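Local atomic coordinates of putative L-alanine-DL-glutamate epimerase (Burkholderia xenovorans, PDB entry 3GO2), a protein that binds magnesium and probably works as a racemase or epimerase of the mandelate racemase/muconate lactonizing enzyme family. Residues 20-25 / 377-382; 307-312 / 336-341. All coordinates share one frame; numbering follows the deposited sequence.

Contact 1. Residues 20-25 / 377-382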
ATOM      1  N   TYR A  20      20.987  38.451 -16.844  1.00 16.92           N
ATOM      2  CA  TYR A  20      20.230  38.577 -15.606  1.00 16.45           C
ATOM      3  C   TYR A  20      18.939  39.291 -15.910  1.00 16.27           C
ATOM      4  O   TYR A  20      18.902  40.134 -16.786  1.00 17.29           O
ATOM      5  CB  TYR A  20      20.960  39.422 -14.592  1.00 16.06           C
ATOM      6  CG  TYR A  20      22.219  38.855 -13.997  1.00 15.50           C
ATOM      7  CD1 TYR A  20      22.468  37.478 -13.924  1.00 15.22           C
ATOM      8  CD2 TYR A  20      23.139  39.709 -13.407  1.00 17.41           C
ATOM      9  CE1 TYR A  20      23.612  36.999 -13.346  1.00 14.76           C
ATOM     10  CE2 TYR A  20      24.273  39.223 -12.821  1.00 17.67           C
ATOM     11  CZ  TYR A  20      24.502  37.872 -12.788  1.00 16.16           C
ATOM     12  OH  TYR A  20      25.649  37.414 -12.173  1.00 16.83           O
ATOM     13  N   HIS A  21      17.887  38.976 -15.162  1.00 15.56           N
ATOM     14  CA  HIS A  21      16.625  39.669 -15.272  1.00 14.95           C
ATOM     15  C   HIS A  21      16.139  40.148 -13.909  1.00 14.78           C
ATOM     16  O   HIS A  21      16.407  39.516 -12.898  1.00 14.11           O
ATOM     17  CB  HIS A  21      15.544  38.747 -15.851  1.00 15.50           C
ATOM     18  CG  HIS A  21      15.879  38.182 -17.193  1.00 16.73           C
ATOM     19  ND1 HIS A  21      15.284  38.641 -18.350  1.00 20.88           N
ATOM     20  CD2 HIS A  21      16.697  37.166 -17.563  1.00 22.19           C
ATOM     21  CE1 HIS A  21      15.736  37.944 -19.380  1.00 21.51           C
ATOM     22  NE2 HIS A  21      16.596  37.048 -18.934  1.00 21.63           N
ATOM     23  N   PHE A  22      15.381  41.239 -13.913  1.00 14.15           N
ATOM     24  CA  PHE A  22      14.906  41.856 -12.678  1.00 13.84           C
ATOM     25  C   PHE A  22      13.486  42.311 -12.817  1.00 14.71           C
ATOM     26  O   PHE A  22      13.074  42.699 -13.918  1.00 14.41           O
ATOM     27  CB  PHE A  22      15.782  43.073 -12.298  1.00 14.60           C
ATOM     28  CG  PHE A  22      17.227  42.774 -12.262  1.00 14.20           C
ATOM     29  CD1 PHE A  22      17.794  42.187 -11.150  1.00 15.45           C
ATOM     30  CD2 PHE A  22      18.042  43.035 -13.351  1.00 14.44           C
ATOM     31  CE1 PHE A  22      19.152  41.868 -11.134  1.00 14.91           C
ATOM     32  CE2 PHE A  22      19.395  42.729 -13.328  1.00 15.42           C
ATOM     33  CZ  PHE A  22      19.940  42.138 -12.237  1.00 15.06           C
ATOM     34  N   VAL A  23      12.749  42.222 -11.711  1.00 13.34           N
ATOM     35  CA  VAL A  23      11.442  42.885 -11.540  1.00 13.66           C
ATOM     36  C   VAL A  23      11.652  44.122 -10.666  1.00 13.56           C
ATOM     37  O   VAL A  23      12.325  44.064  -9.640  1.00 14.73           O
ATOM     38  CB  VAL A  23      10.386  41.985 -10.883  1.00 13.72           C
ATOM     39  CG1 VAL A  23       9.061  42.747 -10.648  1.00 14.78           C
ATOM     40  CG2 VAL A  23      10.141  40.751 -11.761  1.00 14.55           C
ATOM     41  N   LYS A  24      11.069  45.230 -11.106  1.00 14.23           N
ATOM     42  CA  LYS A  24      11.109  46.511 -10.402  1.00 14.20           C
ATOM     43  C   LYS A  24       9.684  46.952 -10.144  1.00 13.89           C
ATOM     44  O   LYS A  24       8.933  47.229 -11.083  1.00 14.63           O
ATOM     45  CB  LYS A  24      11.807  47.571 -11.256  1.00 14.87           C
ATOM     46  CG  LYS A  24      11.904  48.894 -10.551  1.00 15.70           C
ATOM     47  CD  LYS A  24      12.415  49.986 -11.472  1.00 18.09           C
ATOM     48  CE  LYS A  24      12.708  51.225 -10.702  1.00 19.96           C
ATOM     49  NZ  LYS A  24      13.125  52.330 -11.653  1.00 21.75           N
ATOM     50  N   LEU A  25       9.300  47.005  -8.883  1.00 13.71           N
ATOM     51  CA  LEU A  25       7.934  47.308  -8.489  1.00 14.55           C
ATOM     52  C   LEU A  25       7.957  48.610  -7.708  1.00 14.91           C
ATOM     53  O   LEU A  25       8.722  48.747  -6.756  1.00 16.72           O
ATOM     54  CB  LEU A  25       7.398  46.161  -7.614  1.00 14.65           C
ATOM     55  CG  LEU A  25       5.981  46.249  -7.072  1.00 16.59           C
ATOM     56  CD1 LEU A  25       5.481  44.799  -6.819  1.00 18.68           C
ATOM     57  CD2 LEU A  25       5.859  47.142  -5.821  1.00 18.08           C
ATOM     58  N   THR A 377      20.320  44.275  -1.104  1.00 15.55           N
ATOM     59  CA  THR A 377      21.022  44.892  -2.236  1.00 15.24           C
ATOM     60  C   THR A 377      19.992  45.298  -3.279  1.00 15.36           C
ATOM     61  O   THR A 377      18.918  44.707  -3.348  1.00 16.45           O
ATOM     62  CB  THR A 377      22.085  43.936  -2.800  1.00 15.17           C
ATOM     63  OG1 THR A 377      23.004  44.643  -3.639  1.00 16.27           O
ATOM     64  CG2 THR A 377      21.437  42.804  -3.632  1.00 14.23           C
ATOM     65  N   ASP A 378      20.300  46.337  -4.058  1.00 15.27           N
ATOM     66  CA  ASP A 378      19.442  46.830  -5.125  1.00 15.98           C
ATOM     67  C   ASP A 378      20.219  46.793  -6.432  1.00 15.97           C
ATOM     68  O   ASP A 378      21.393  47.161  -6.472  1.00 16.18           O
ATOM     69  CB  ASP A 378      19.043  48.283  -4.866  1.00 15.96           C
ATOM     70  CG  ASP A 378      18.145  48.441  -3.662  1.00 17.93           C
ATOM     71  OD1 ASP A 378      17.232  47.590  -3.468  1.00 16.12           O
ATOM     72  OD2 ASP A 378      18.335  49.442  -2.921  1.00 21.04           O
ATOM     73  N   PRO A 379      19.591  46.328  -7.508  1.00 15.72           N
ATOM     74  CA  PRO A 379      20.165  46.554  -8.829  1.00 16.18           C
ATOM     75  C   PRO A 379      20.297  48.045  -9.091  1.00 16.02           C
ATOM     76  O   PRO A 379      19.510  48.840  -8.577  1.00 16.83           O
ATOM     77  CB  PRO A 379      19.145  45.909  -9.788  1.00 15.80           C
ATOM     78  CG  PRO A 379      18.370  44.973  -8.913  1.00 15.14           C
ATOM     79  CD  PRO A 379      18.305  45.612  -7.580  1.00 16.26           C
ATOM     80  N   VAL A 380      21.302  48.401  -9.877  1.00 16.27           N
ATOM     81  CA  VAL A 380      21.591  49.798 -10.223  1.00 16.68           C
ATOM     82  C   VAL A 380      21.212  50.039 -11.683  1.00 16.78           C
ATOM     83  O   VAL A 380      21.815  49.471 -12.589  1.00 18.04           O
ATOM     84  CB  VAL A 380      23.062  50.128  -9.973  1.00 17.42           C
ATOM     85  CG1 VAL A 380      23.379  51.612 -10.364  1.00 16.67           C
ATOM     86  CG2 VAL A 380      23.416  49.851  -8.475  1.00 19.12           C
ATOM     87  N   GLU A 381      20.188  50.861 -11.909  1.00 18.06           N
ATOM     88  CA  GLU A 381      19.646  51.022 -13.251  1.00 18.31           C
ATOM     89  C   GLU A 381      20.638  51.512 -14.295  1.00 18.06           C
ATOM     90  O   GLU A 381      20.639  51.001 -15.411  1.00 17.79           O
ATOM     91  CB  GLU A 381      18.371  51.867 -13.219  1.00 19.22           C
ATOM     92  CG  GLU A 381      17.284  51.029 -12.609  1.00 20.51           C
ATOM     93  CD  GLU A 381      16.179  51.804 -12.010  1.00 24.52           C
ATOM     94  OE1 GLU A 381      15.128  51.827 -12.686  1.00 25.65           O
ATOM     95  OE2 GLU A 381      16.344  52.326 -10.860  1.00 25.65           O
ATOM     96  N   GLU A 382      21.443  52.517 -13.968  1.00 18.51           N
ATOM     97  CA  GLU A 382      22.443  52.987 -14.927  1.00 19.00           C
ATOM     98  C   GLU A 382      23.426  51.866 -15.306  1.00 18.47           C
ATOM     99  O   GLU A 382      23.842  51.742 -16.476  1.00 18.45           O
ATOM    100  CB  GLU A 382      23.192  54.203 -14.373  1.00 20.21           C
ATOM    101  CG  GLU A 382      24.170  54.806 -15.378  1.00 22.02           C
ATOM    102  CD  GLU A 382      24.822  56.078 -14.904  1.00 25.15           C
ATOM    103  OE1 GLU A 382      24.635  56.472 -13.729  1.00 23.15           O
ATOM    104  OE2 GLU A 382      25.500  56.708 -15.762  1.00 28.74           O
TER
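Phe22 and Lys24, two residues apart on strand 19-27, reach Pro379 and Glu381 of the C-terminal segment. The strand is the middle one of the three-stranded antiparallel sheet in the N-terminal domain, and the arrangement is that of the enolase superfamily, in which the chain leaves the barrel and returns to the capping domain at its C-terminal end. Pro379 lies over one face of the Phe22 ring. Its CB stands 4.3 Å from the ring centroid and 13° off the normal, a CH-pi contact, while Pro379 CG presses on the rim, 3.6 Å from Phe22 CD1 and 3.9 Å from Phe22 CE1. Trp34 on the adjacent strand also touches Pro379.

The Lys24 side chain leaves CB with CG anti to the backbone N (chi1 -178°) and stays fully extended, so that CB and CG carry it outward past Leu11 before anything of the other segment is met. CD then comes within 3.5 Å of Glu381 OE1, and CE within 3.2 Å of the same oxygen. Glu381, in the first turn of helix 381-386, crosses the lysine at about a right angle and also leans on Leu11. Nearby, Asp378 forms a salt bridge with Lys101, a second charged tie between this tail and the N-terminal domain. At the tip, Lys24 NZ forms a salt bridge with Glu381 OE1, though the modelled 2.3 Å is too short to be taken literally; Glu381 OE2 sits 3.3 Å from Lys24 NZ.

Contact 2. Residues 307-312 / 336-341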
ATOM      1  N   PHE A 307       6.860  22.176   5.347  1.00 12.68           N
ATOM      2  CA  PHE A 307       6.416  20.854   4.926  1.00 11.95           C
ATOM      3  C   PHE A 307       7.577  19.858   5.049  1.00 12.37           C
ATOM      4  O   PHE A 307       7.405  18.763   5.622  1.00 12.37           O
ATOM      5  CB  PHE A 307       5.876  20.938   3.490  1.00 12.12           C
ATOM      6  CG  PHE A 307       5.494  19.620   2.902  1.00 11.98           C
ATOM      7  CD1 PHE A 307       4.556  18.800   3.509  1.00 13.74           C
ATOM      8  CD2 PHE A 307       6.005  19.236   1.681  1.00 13.63           C
ATOM      9  CE1 PHE A 307       4.183  17.618   2.910  1.00 13.50           C
ATOM     10  CE2 PHE A 307       5.636  18.067   1.088  1.00 13.33           C
ATOM     11  CZ  PHE A 307       4.749  17.241   1.719  1.00 14.14           C
ATOM     12  N   ALA A 308       8.765  20.253   4.575  1.00 11.82           N
ATOM     13  CA  ALA A 308       9.951  19.435   4.706  1.00 12.82           C
ATOM     14  C   ALA A 308      10.283  19.188   6.174  1.00 13.44           C
ATOM     15  O   ALA A 308      10.648  18.072   6.551  1.00 12.88           O
ATOM     16  CB  ALA A 308      11.158  20.125   3.999  1.00 12.65           C
ATOM     17  N   ASP A 309      10.124  20.225   6.995  1.00 13.68           N
ATOM     18  CA  ASP A 309      10.434  20.116   8.414  1.00 14.18           C
ATOM     19  C   ASP A 309       9.626  19.006   9.084  1.00 13.66           C
ATOM     20  O   ASP A 309      10.154  18.272   9.931  1.00 14.26           O
ATOM     21  CB  ASP A 309      10.156  21.458   9.082  1.00 14.52           C
ATOM     22  CG  ASP A 309      10.643  21.503  10.487  1.00 20.41           C
ATOM     23  OD1 ASP A 309      11.826  21.152  10.691  1.00 22.49           O
ATOM     24  OD2 ASP A 309       9.832  21.883  11.366  1.00 29.25           O
ATOM     25  N   ALA A 310       8.367  18.854   8.694  1.00 13.22           N
ATOM     26  CA  ALA A 310       7.495  17.822   9.297  1.00 14.46           C
ATOM     27  C   ALA A 310       7.905  16.422   8.913  1.00 14.70           C
ATOM     28  O   ALA A 310       7.621  15.472   9.664  1.00 15.52           O
ATOM     29  CB  ALA A 310       6.000  18.093   8.927  1.00 14.82           C
ATOM     30  N   HIS A 311       8.616  16.297   7.776  1.00 13.71           N
ATOM     31  CA  HIS A 311       9.211  15.058   7.294  1.00 14.05           C
ATOM     32  C   HIS A 311      10.663  14.885   7.778  1.00 13.26           C
ATOM     33  O   HIS A 311      11.344  13.959   7.365  1.00 13.62           O
ATOM     34  CB  HIS A 311       9.211  15.034   5.757  1.00 14.62           C
ATOM     35  CG  HIS A 311       7.877  14.720   5.134  1.00 14.57           C
ATOM     36  ND1 HIS A 311       7.488  13.425   4.850  1.00 16.19           N
ATOM     37  CD2 HIS A 311       6.874  15.520   4.702  1.00 15.48           C
ATOM     38  CE1 HIS A 311       6.292  13.447   4.280  1.00 18.57           C
ATOM     39  NE2 HIS A 311       5.901  14.701   4.173  1.00 16.37           N
ATOM     40  N   ASP A 312      11.129  15.773   8.652  1.00 12.80           N
ATOM     41  CA  ASP A 312      12.521  15.816   9.130  1.00 12.56           C
ATOM     42  C   ASP A 312      13.508  15.810   7.965  1.00 12.89           C
ATOM     43  O   ASP A 312      14.520  15.108   7.991  1.00 13.06           O
ATOM     44  CB  ASP A 312      12.826  14.686  10.134  1.00 12.48           C
ATOM     45  CG  ASP A 312      12.208  14.916  11.508  1.00 14.27           C
ATOM     46  OD1 ASP A 312      12.030  16.081  11.932  1.00 17.16           O
ATOM     47  OD2 ASP A 312      11.902  13.909  12.170  1.00 15.89           O
ATOM     48  N   VAL A 336      14.781  29.944   8.183  1.00 14.19           N
ATOM     49  CA  VAL A 336      14.389  28.524   8.132  1.00 14.75           C
ATOM     50  C   VAL A 336      15.167  27.682   9.148  1.00 14.53           C
ATOM     51  O   VAL A 336      16.388  27.623   9.062  1.00 15.47           O
ATOM     52  CB  VAL A 336      14.600  27.960   6.728  1.00 15.62           C
ATOM     53  CG1 VAL A 336      14.430  26.460   6.740  1.00 16.11           C
ATOM     54  CG2 VAL A 336      13.595  28.632   5.758  1.00 16.77           C
ATOM     55  N   PRO A 337      14.483  27.022  10.124  1.00 14.05           N
ATOM     56  CA  PRO A 337      15.269  26.224  11.070  1.00 13.69           C
ATOM     57  C   PRO A 337      15.961  25.048  10.407  1.00 13.95           C
ATOM     58  O   PRO A 337      17.141  24.789  10.682  1.00 13.42           O
ATOM     59  CB  PRO A 337      14.224  25.694  12.068  1.00 15.22           C
ATOM     60  CG  PRO A 337      12.936  25.769  11.341  1.00 15.05           C
ATOM     61  CD  PRO A 337      13.051  26.985  10.455  1.00 14.41           C
ATOM     62  N   ASN A 338      15.243  24.352   9.540  1.00 13.50           N
ATOM     63  CA  ASN A 338      15.714  23.104   8.944  1.00 12.82           C
ATOM     64  C   ASN A 338      16.566  23.363   7.688  1.00 13.26           C
ATOM     65  O   ASN A 338      16.230  22.936   6.595  1.00 13.18           O
ATOM     66  CB  ASN A 338      14.533  22.143   8.670  1.00 12.34           C
ATOM     67  CG  ASN A 338      13.410  22.777   7.824  1.00 13.07           C
ATOM     68  OD1 ASN A 338      12.990  23.906   8.090  1.00 13.71           O
ATOM     69  ND2 ASN A 338      12.905  22.034   6.840  1.00 11.99           N
ATOM     70  N   LEU A 339      17.673  24.096   7.871  1.00 13.77           N
ATOM     71  CA  LEU A 339      18.542  24.524   6.780  1.00 13.13           C
ATOM     72  C   LEU A 339      19.768  23.621   6.677  1.00 13.34           C
ATOM     73  O   LEU A 339      20.591  23.560   7.608  1.00 13.66           O
ATOM     74  CB  LEU A 339      18.993  25.976   6.976  1.00 14.43           C
ATOM     75  CG  LEU A 339      19.968  26.542   5.944  1.00 15.89           C
ATOM     76  CD1 LEU A 339      19.283  26.829   4.600  1.00 18.91           C
ATOM     77  CD2 LEU A 339      20.639  27.819   6.492  1.00 18.73           C
ATOM     78  N   ARG A 340      19.916  22.940   5.545  1.00 12.81           N
ATOM     79  CA  ARG A 340      21.064  22.055   5.350  1.00 12.38           C
ATOM     80  C   ARG A 340      22.375  22.816   5.168  1.00 12.98           C
ATOM     81  O   ARG A 340      23.396  22.511   5.830  1.00 13.84           O
ATOM     82  CB  ARG A 340      20.873  21.136   4.112  1.00 12.24           C
ATOM     83  CG  ARG A 340      22.046  20.155   3.927  1.00 12.16           C
ATOM     84  CD  ARG A 340      22.095  19.194   5.085  1.00 12.81           C
ATOM     85  NE  ARG A 340      23.253  18.319   5.118  1.00 14.62           N
ATOM     86  CZ  ARG A 340      24.403  18.592   5.738  1.00 13.48           C
ATOM     87  NH1 ARG A 340      24.613  19.770   6.317  1.00 12.81           N
ATOM     88  NH2 ARG A 340      25.367  17.690   5.748  1.00 16.50           N
ATOM     89  N   ILE A 341      22.333  23.764   4.238  1.00 13.38           N
ATOM     90  CA  ILE A 341      23.488  24.524   3.730  1.00 13.19           C
ATOM     91  C   ILE A 341      22.937  25.470   2.661  1.00 14.29           C
ATOM     92  O   ILE A 341      21.803  25.280   2.222  1.00 14.93           O
ATOM     93  CB  ILE A 341      24.550  23.591   3.117  1.00 13.43           C
ATOM     94  CG1 ILE A 341      25.871  24.313   2.893  1.00 13.64           C
ATOM     95  CG2 ILE A 341      24.078  22.974   1.798  1.00 13.09           C
ATOM     96  CD1 ILE A 341      27.046  23.330   2.721  1.00 13.88           C
TER
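The last turn of helix 298-310, closed by a Schellman motif, receives Asn338 of the loop 336-341; the side-chain amide of Asn338 lies against Ala308 and Asp309. In the Schellman motif Asp312, with positive phi (51°), is the C-prime residue: its N bonds to Asp309 O at 3.0 Å, and Ile313 N turns back to Ala308 O. Asn338 itself is the centre of an inverse gamma turn, closed by a weak Leu339 N to Pro337 O bond. Its CG is tucked between the backbone N and the carbonyl carbon (chi1 54°), which swings the amide over to the helix.

Asn338 ND2 sits 3.8 Å from Ala308 CB and 3.3 Å from Asp309 N. Asn338 ND2 and Asp309 N are both donors and form no bond. The amide is instead held by hydrogen bonds from ND2 to Ala305 O and Ile313 O, the first inside the helix, the second just beyond its end, so this buried nitrogen has two acceptors. Ile313 leads straight into strand 314-317 of the barrel in the enolase-type C-terminal domain, and Val315 of that strand is backbone-bonded to Asn338 and Arg340.

The Asp309 side chain crosses that of Asn338 at a slant and makes no hydrogen bond to it, the carboxylate turned 49° from the amide plane. Asp309 OD1 lies 3.5 Å from Asn338 CB, and Asp309 CB is 3.7 Å from Asn338 CG. Lys225 of a second subunit packs on both residues. Farther along the loop, Arg340 NE makes a salt bridge to Glu227 of that subunit; at the helix end, Asp312 OD1 makes one to Arg275 of a third subunit.

In the fold
The centres of contact 1 and contact 2 are 30 Å apart, and their nearest atoms about 18 Å. Both segments of contact 2 fall between the two segments of contact 1 along the chain. Contact 1 joins parts of the chain some 350 residues apart, the N-terminal antiparallel sheet and the C-terminal tail, which thereby closes back on the N-terminal domain. Contact 2 is local, bridging the end of helix 298-310 and the loop between helix 323-335 and strand 342-344 of the barrel domain. No sheet is shared. Contact 2 borders on two other subunits; no other chain of the assembly touches the segments of contact 1. Both lie away from the magnesium sites.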